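Local coordinates for glutathione S-transferase (Burkholderia xenovorans, PDB 2DSA), which reductively dechlorinates metabolites of polychlorinated biphenyls and probably has the general glutathione transferase activity of its family, at residues His93-Trp97 with Tyr145-Asp149; Ser108-Leu112 with Val125-Leu129. All blocks are in the same frame, centred on the assembly; numbering follows the deposited sequence.

Contact 1 of 2, residues His93-Trp97 with Tyr145-Asp149; sequences HLQQW and YLLGD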
loop_
_atom_site.group_PDB
_atom_site.type_symbol
_atom_site.label_atom_id
_atom_site.label_comp_id
_atom_site.label_asym_id
_atom_site.label_seq_id
_atom_site.Cartn_x
_atom_site.Cartn_y
_atom_site.Cartn_z
ATOM N N HIS A 93 0.887 -12.794 -2.626
ATOM C CA HIS A 93 -0.084 -12.877 -1.557
ATOM C C HIS A 93 0.348 -12.079 -0.291
ATOM O O HIS A 93 -0.481 -11.430 0.350
ATOM C CB HIS A 93 -0.364 -14.357 -1.257
ATOM C CG HIS A 93 -1.604 -14.597 -0.453
ATOM N ND1 HIS A 93 -1.831 -15.778 0.228
ATOM C CD2 HIS A 93 -2.682 -13.812 -0.212
ATOM C CE1 HIS A 93 -2.992 -15.708 0.853
ATOM N NE2 HIS A 93 -3.528 -14.524 0.604
ATOM N N LEU A 94 1.637 -12.113 0.054
ATOM C CA LEU A 94 2.166 -11.226 1.101
ATOM C C LEU A 94 1.990 -9.720 0.750
ATOM O O LEU A 94 1.616 -8.909 1.614
ATOM C CB LEU A 94 3.651 -11.529 1.375
ATOM C CG LEU A 94 4.370 -10.588 2.351
ATOM C CD1 LEU A 94 4.115 -11.040 3.751
ATOM C CD2 LEU A 94 5.878 -10.552 2.107
ATOM N N GLN A 95 2.275 -9.362 -0.499
ATOM C CA GLN A 95 2.168 -7.976 -0.963
ATOM C C GLN A 95 0.722 -7.483 -0.972
ATOM O O GLN A 95 0.456 -6.292 -0.731
ATOM C CB GLN A 95 2.787 -7.836 -2.363
ATOM C CG GLN A 95 4.274 -8.127 -2.330
ATOM C CD GLN A 95 4.893 -8.357 -3.677
ATOM O OE1 GLN A 95 4.211 -8.626 -4.680
ATOM N NE2 GLN A 95 6.211 -8.283 -3.709
ATOM N N GLN A 96 -0.188 -8.404 -1.294
ATOM C CA GLN A 96 -1.623 -8.179 -1.156
ATOM C C GLN A 96 -1.945 -7.821 0.283
ATOM O O GLN A 96 -2.511 -6.772 0.536
ATOM C CB GLN A 96 -2.398 -9.441 -1.573
ATOM C CG GLN A 96 -3.897 -9.373 -1.258
ATOM C CD GLN A 96 -4.585 -10.721 -1.439
ATOM O OE1 GLN A 96 -5.185 -11.251 -0.502
ATOM N NE2 GLN A 96 -4.444 -11.307 -2.622
ATOM N N TRP A 97 -1.563 -8.689 1.227
ATOM C CA TRP A 97 -1.818 -8.426 2.637
ATOM C C TRP A 97 -1.154 -7.160 3.147
ATOM O O TRP A 97 -1.799 -6.384 3.875
ATOM C CB TRP A 97 -1.524 -9.636 3.522
ATOM C CG TRP A 97 -2.701 -10.559 3.572
ATOM C CD1 TRP A 97 -2.780 -11.821 3.044
ATOM C CD2 TRP A 97 -3.997 -10.271 4.128
ATOM N NE1 TRP A 97 -4.036 -12.339 3.261
ATOM C CE2 TRP A 97 -4.803 -11.411 3.916
ATOM C CE3 TRP A 97 -4.546 -9.169 4.807
ATOM C CZ2 TRP A 97 -6.142 -11.484 4.353
ATOM C CZ3 TRP A 97 -5.875 -9.241 5.251
ATOM C CH2 TRP A 97 -6.656 -10.393 5.014
ATOM N N TYR A 145 -1.730 -17.354 11.258
ATOM C CA TYR A 145 -1.168 -16.178 10.600
ATOM C C TYR A 145 -1.840 -15.921 9.257
ATOM O O TYR A 145 -2.585 -16.771 8.766
ATOM C CB TYR A 145 0.354 -16.332 10.445
ATOM C CG TYR A 145 1.020 -16.666 11.749
ATOM C CD1 TYR A 145 1.509 -17.946 11.991
ATOM C CD2 TYR A 145 1.113 -15.719 12.766
ATOM C CE1 TYR A 145 2.104 -18.264 13.201
ATOM C CE2 TYR A 145 1.693 -16.031 13.963
ATOM C CZ TYR A 145 2.181 -17.304 14.175
ATOM O OH TYR A 145 2.762 -17.604 15.378
ATOM N N LEU A 146 -1.593 -14.732 8.702
ATOM C CA LEU A 146 -2.236 -14.252 7.470
ATOM C C LEU A 146 -2.001 -15.159 6.249
ATOM O O LEU A 146 -2.909 -15.364 5.423
ATOM C CB LEU A 146 -1.777 -12.819 7.178
ATOM C CG LEU A 146 -2.644 -11.574 7.466
ATOM C CD1 LEU A 146 -3.891 -11.825 8.309
ATOM C CD2 LEU A 146 -1.816 -10.381 7.989
ATOM N N LEU A 147 -0.789 -15.711 6.155
ATOM C CA LEU A 147 -0.417 -16.602 5.054
ATOM C C LEU A 147 -0.510 -18.092 5.419
ATOM O O LEU A 147 -0.155 -18.953 4.610
ATOM C CB LEU A 147 0.976 -16.242 4.505
ATOM C CG LEU A 147 1.137 -14.789 3.987
ATOM C CD1 LEU A 147 2.517 -14.563 3.378
ATOM C CD2 LEU A 147 0.058 -14.390 2.998
ATOM N N GLY A 148 -0.990 -18.391 6.626
ATOM C CA GLY A 148 -1.176 -19.782 7.060
ATOM C C GLY A 148 -0.487 -20.105 8.367
ATOM O O GLY A 148 -0.748 -19.458 9.382
ATOM N N ASP A 149 0.406 -21.095 8.334
ATOM C CA ASP A 149 1.130 -21.549 9.530
ATOM C C ASP A 149 2.430 -20.792 9.776
ATOM O O ASP A 149 3.005 -20.873 10.865
ATOM C CB ASP A 149 1.401 -23.057 9.458
ATOM C CG ASP A 149 0.117 -23.876 9.448
ATOM O OD1 ASP A 149 -0.641 -23.806 10.453
ATOM O OD2 ASP A 149 -0.141 -24.565 8.430
#
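His-93 ND1 is hydrogen-bonded to Glu-90 OE2, one turn back on the same helix; separately, Leu-147 CD2 packs over one face of the imidazole, 3.6 Å from His-93 ND1. Leu-147 CD2 sits 3.8 Å from the centroid of the His-93 ring and 20° off the ring normal, a CH-pi contact displaced toward the ND1 side. The ring reaches the loop because its CG stands anti to the backbone N (chi1 -164°). Leu-147 forks here: CD2 also lies 3.8 Å from Trp-97 CD1, and CD1 turns away to meet Leu-94 CB at 3.8 Å. Beside it, Leu-146 lays its branch carbon on the indole, with CG 4.0 Å from the centroid of the five-membered ring of Trp-97. The two leucines occupy the middle of a type I turn, Tyr-145 to Gly-148, closed by Gly-148 N to Tyr-145 O at 3.1 Å. Leu-146 N is hydrogen-bonded to Asp-155 OD2. Ser-152 and Asp-155 have the spacing of the N-capping box that starts this helix, 153-163, in glutathione transferases, and Gly-148 is consistent with the glycine ahead of it. No hydrogen bond joins the turn to residues 93-97, so helix and turn are held to each other by methyl and methine groups against aromatic faces and aliphatic carbon, while the polar bonds fix each partner from outside.

Contact 2 of 2, residues Ser108-Leu112 with Val125-Leu129; sequences SFSPL and VRQSL. With HPX ((2Z,4E)-2-hydroxy-6-oxo-6-phenylhexa-2,4-dienoic acid), chain F.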
loop_
_atom_site.group_PDB
_atom_site.type_symbol
_atom_site.label_atom_id
_atom_site.label_comp_id
_atom_site.label_asym_id
_atom_site.label_seq_id
_atom_site.Cartn_x
_atom_site.Cartn_y
_atom_site.Cartn_z
ATOM N N SER A 108 -6.904 4.279 7.794
ATOM C CA SER A 108 -8.176 4.549 8.450
ATOM C C SER A 108 -7.999 4.850 9.936
ATOM O O SER A 108 -8.803 5.568 10.517
ATOM C CB SER A 108 -9.166 3.403 8.224
ATOM O OG SER A 108 -9.667 3.431 6.893
ATOM N N PHE A 109 -6.936 4.334 10.550
ATOM C CA PHE A 109 -6.589 4.743 11.910
ATOM C C PHE A 109 -6.126 6.195 11.953
ATOM O O PHE A 109 -6.371 6.874 12.937
ATOM C CB PHE A 109 -5.497 3.859 12.507
ATOM C CG PHE A 109 -6.009 2.620 13.188
ATOM C CD1 PHE A 109 -6.189 2.595 14.561
ATOM C CD2 PHE A 109 -6.283 1.465 12.457
ATOM C CE1 PHE A 109 -6.642 1.452 15.197
ATOM C CE2 PHE A 109 -6.741 0.313 13.078
ATOM C CZ PHE A 109 -6.924 0.302 14.455
ATOM N N SER A 110 -5.464 6.656 10.887
ATOM C CA SER A 110 -4.812 7.984 10.829
ATOM C C SER A 110 -5.644 9.190 11.293
ATOM O O SER A 110 -5.151 9.982 12.098
ATOM C CB SER A 110 -4.235 8.261 9.434
ATOM O OG SER A 110 -3.185 7.353 9.134
ATOM N N PRO A 111 -6.886 9.349 10.768
ATOM C CA PRO A 111 -7.757 10.454 11.207
ATOM C C PRO A 111 -8.165 10.375 12.681
ATOM O O PRO A 111 -8.380 11.409 13.305
ATOM C CB PRO A 111 -8.990 10.307 10.308
ATOM C CG PRO A 111 -8.515 9.483 9.135
ATOM C CD PRO A 111 -7.548 8.534 9.731
ATOM N N LEU A 112 -8.254 9.164 13.230
ATOM C CA LEU A 112 -8.559 8.972 14.653
ATOM C C LEU A 112 -7.495 9.546 15.599
ATOM O O LEU A 112 -7.816 9.946 16.719
ATOM C CB LEU A 112 -8.825 7.494 14.975
ATOM C CG LEU A 112 -9.965 6.798 14.229
ATOM C CD1 LEU A 112 -10.144 5.365 14.703
ATOM C CD2 LEU A 112 -11.280 7.568 14.355
ATOM N N VAL A 125 -14.686 6.451 9.272
ATOM C CA VAL A 125 -13.485 5.646 9.381
ATOM C C VAL A 125 -13.655 4.483 10.372
ATOM O O VAL A 125 -13.203 3.370 10.103
ATOM C CB VAL A 125 -12.272 6.567 9.700
ATOM C CG1 VAL A 125 -11.557 6.166 10.976
ATOM C CG2 VAL A 125 -11.345 6.664 8.505
ATOM N N ARG A 126 -14.331 4.736 11.493
ATOM C CA ARG A 126 -14.627 3.684 12.473
ATOM C C ARG A 126 -15.515 2.593 11.883
ATOM O O ARG A 126 -15.395 1.424 12.241
ATOM C CB ARG A 126 -15.253 4.268 13.744
ATOM C CG ARG A 126 -14.230 4.865 14.700
ATOM C CD ARG A 126 -14.877 5.502 15.926
ATOM N NE ARG A 126 -13.898 6.244 16.724
ATOM C CZ ARG A 126 -13.180 5.722 17.716
ATOM N NH1 ARG A 126 -13.325 4.443 18.058
ATOM N NH2 ARG A 126 -12.318 6.485 18.370
ATOM N N GLN A 127 -16.390 2.991 10.964
ATOM C CA GLN A 127 -17.302 2.076 10.287
ATOM C C GLN A 127 -16.576 1.237 9.241
ATOM O O GLN A 127 -16.824 0.019 9.128
ATOM C CB GLN A 127 -18.451 2.865 9.639
ATOM C CG GLN A 127 -19.814 2.191 9.750
ATOM C CD GLN A 127 -20.108 1.665 11.161
ATOM O OE1 GLN A 127 -20.349 0.466 11.349
ATOM N NE2 GLN A 127 -20.067 2.559 12.159
ATOM N N SER A 128 -15.696 1.899 8.476
ATOM C CA SER A 128 -14.805 1.231 7.507
ATOM C C SER A 128 -13.981 0.170 8.214
ATOM O O SER A 128 -13.891 -0.961 7.749
ATOM C CB SER A 128 -13.859 2.228 6.824
ATOM O OG SER A 128 -14.570 3.281 6.191
ATOM N N LEU A 129 -13.402 0.549 9.349
ATOM C CA LEU A 129 -12.577 -0.352 10.153
ATOM C C LEU A 129 -13.341 -1.538 10.720
ATOM O O LEU A 129 -12.826 -2.657 10.739
ATOM C CB LEU A 129 -11.888 0.411 11.289
ATOM C CG LEU A 129 -10.606 1.155 10.905
ATOM C CD1 LEU A 129 -10.188 2.067 12.044
ATOM C CD2 LEU A 129 -9.483 0.168 10.528
HETATM C CB3 HPX F . 1.647 5.343 20.139
HETATM C CB4 HPX F . 0.435 4.676 20.304
HETATM C CB5 HPX F . -0.494 4.650 19.262
HETATM C CB6 HPX F . -0.200 5.286 18.059
HETATM C CB1 HPX F . 1.009 5.949 17.894
HETATM C CB2 HPX F . 1.932 5.979 18.935
HETATM C CA6 HPX F . 1.324 6.647 16.606
HETATM O OA4 HPX F . 2.153 7.546 16.604
HETATM C CA5 HPX F . 0.654 6.282 15.345
HETATM C CA4 HPX F . 0.293 7.272 14.538
HETATM C CA3 HPX F . -0.364 7.018 13.248
HETATM C CA2 HPX F . -0.444 7.968 12.308
HETATM O OA3 HPX F . 0.037 9.196 12.464
HETATM C CA1 HPX F . -1.083 7.651 11.055
HETATM O OA2 HPX F . -0.965 8.450 10.101
HETATM O OA1 HPX F . -1.718 6.582 10.978
#
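Leu-129 and Phe-109 cross at about a right angle, and the leucine puts both methyls on one side of the ring. Leu-129 CD1 lies over the face, 4.2 Å from the centroid of the Phe-109 ring and 20° off the normal, while CD2 reaches Phe-109 CE2 at 3.7 Å. With CG beside the backbone N (chi1 -82°), Leu-129 also brings this CG to 3.8 Å from Ser-108 CB. These are the consecutive helices 89-109 and 119-139 of the all-helical C-terminal domain of the glutathione transferase fold, meeting toward the C-terminal part of the first. In Leu-112, CD1 stands anti to CA, which carries it over the centre of the Arg-126 guanidinium, 4.2 Å above the plane; Leu-112 CD2 lies 3.8 Å from Arg-126 NE. The arginine chain is extended from CG to NE, and its NH2 is hydrogen-bonded to Val-168 O. Val-125 packs against Leu-112 and Pro-111, but its chi1 of 123° is not staggered and CG1 runs too close to Ser-108 O, so its rotation in the model is doubtful. Ser-110 OG reaches into the HPX pocket, 2.7 Å from OA2 and a very short 2.5 Å from OA1 of the HPX carboxylate, near enough to give its one proton to either; His-106 O is a weak further partner.

Both contacts use helix 89-109: contact 1 near its beginning and contact 2 toward its C-terminal part. Their centres are 22 Å apart, with about 11 Å between nearest atoms, so they do not touch. Along the chain contact 2 is nested inside contact 1: residues 108-112 and 125-129 both come before 145-149, with helix 119-139 leading from one site back to the other and packing its Val-136 and Gln-139 against contact 1. The long helix therefore meets its neighbours at two separate levels. At contact 1, Gln-95 packs on Gln-95 of the second subunit; contact 2 touches no other chain but borders the HPX pocket.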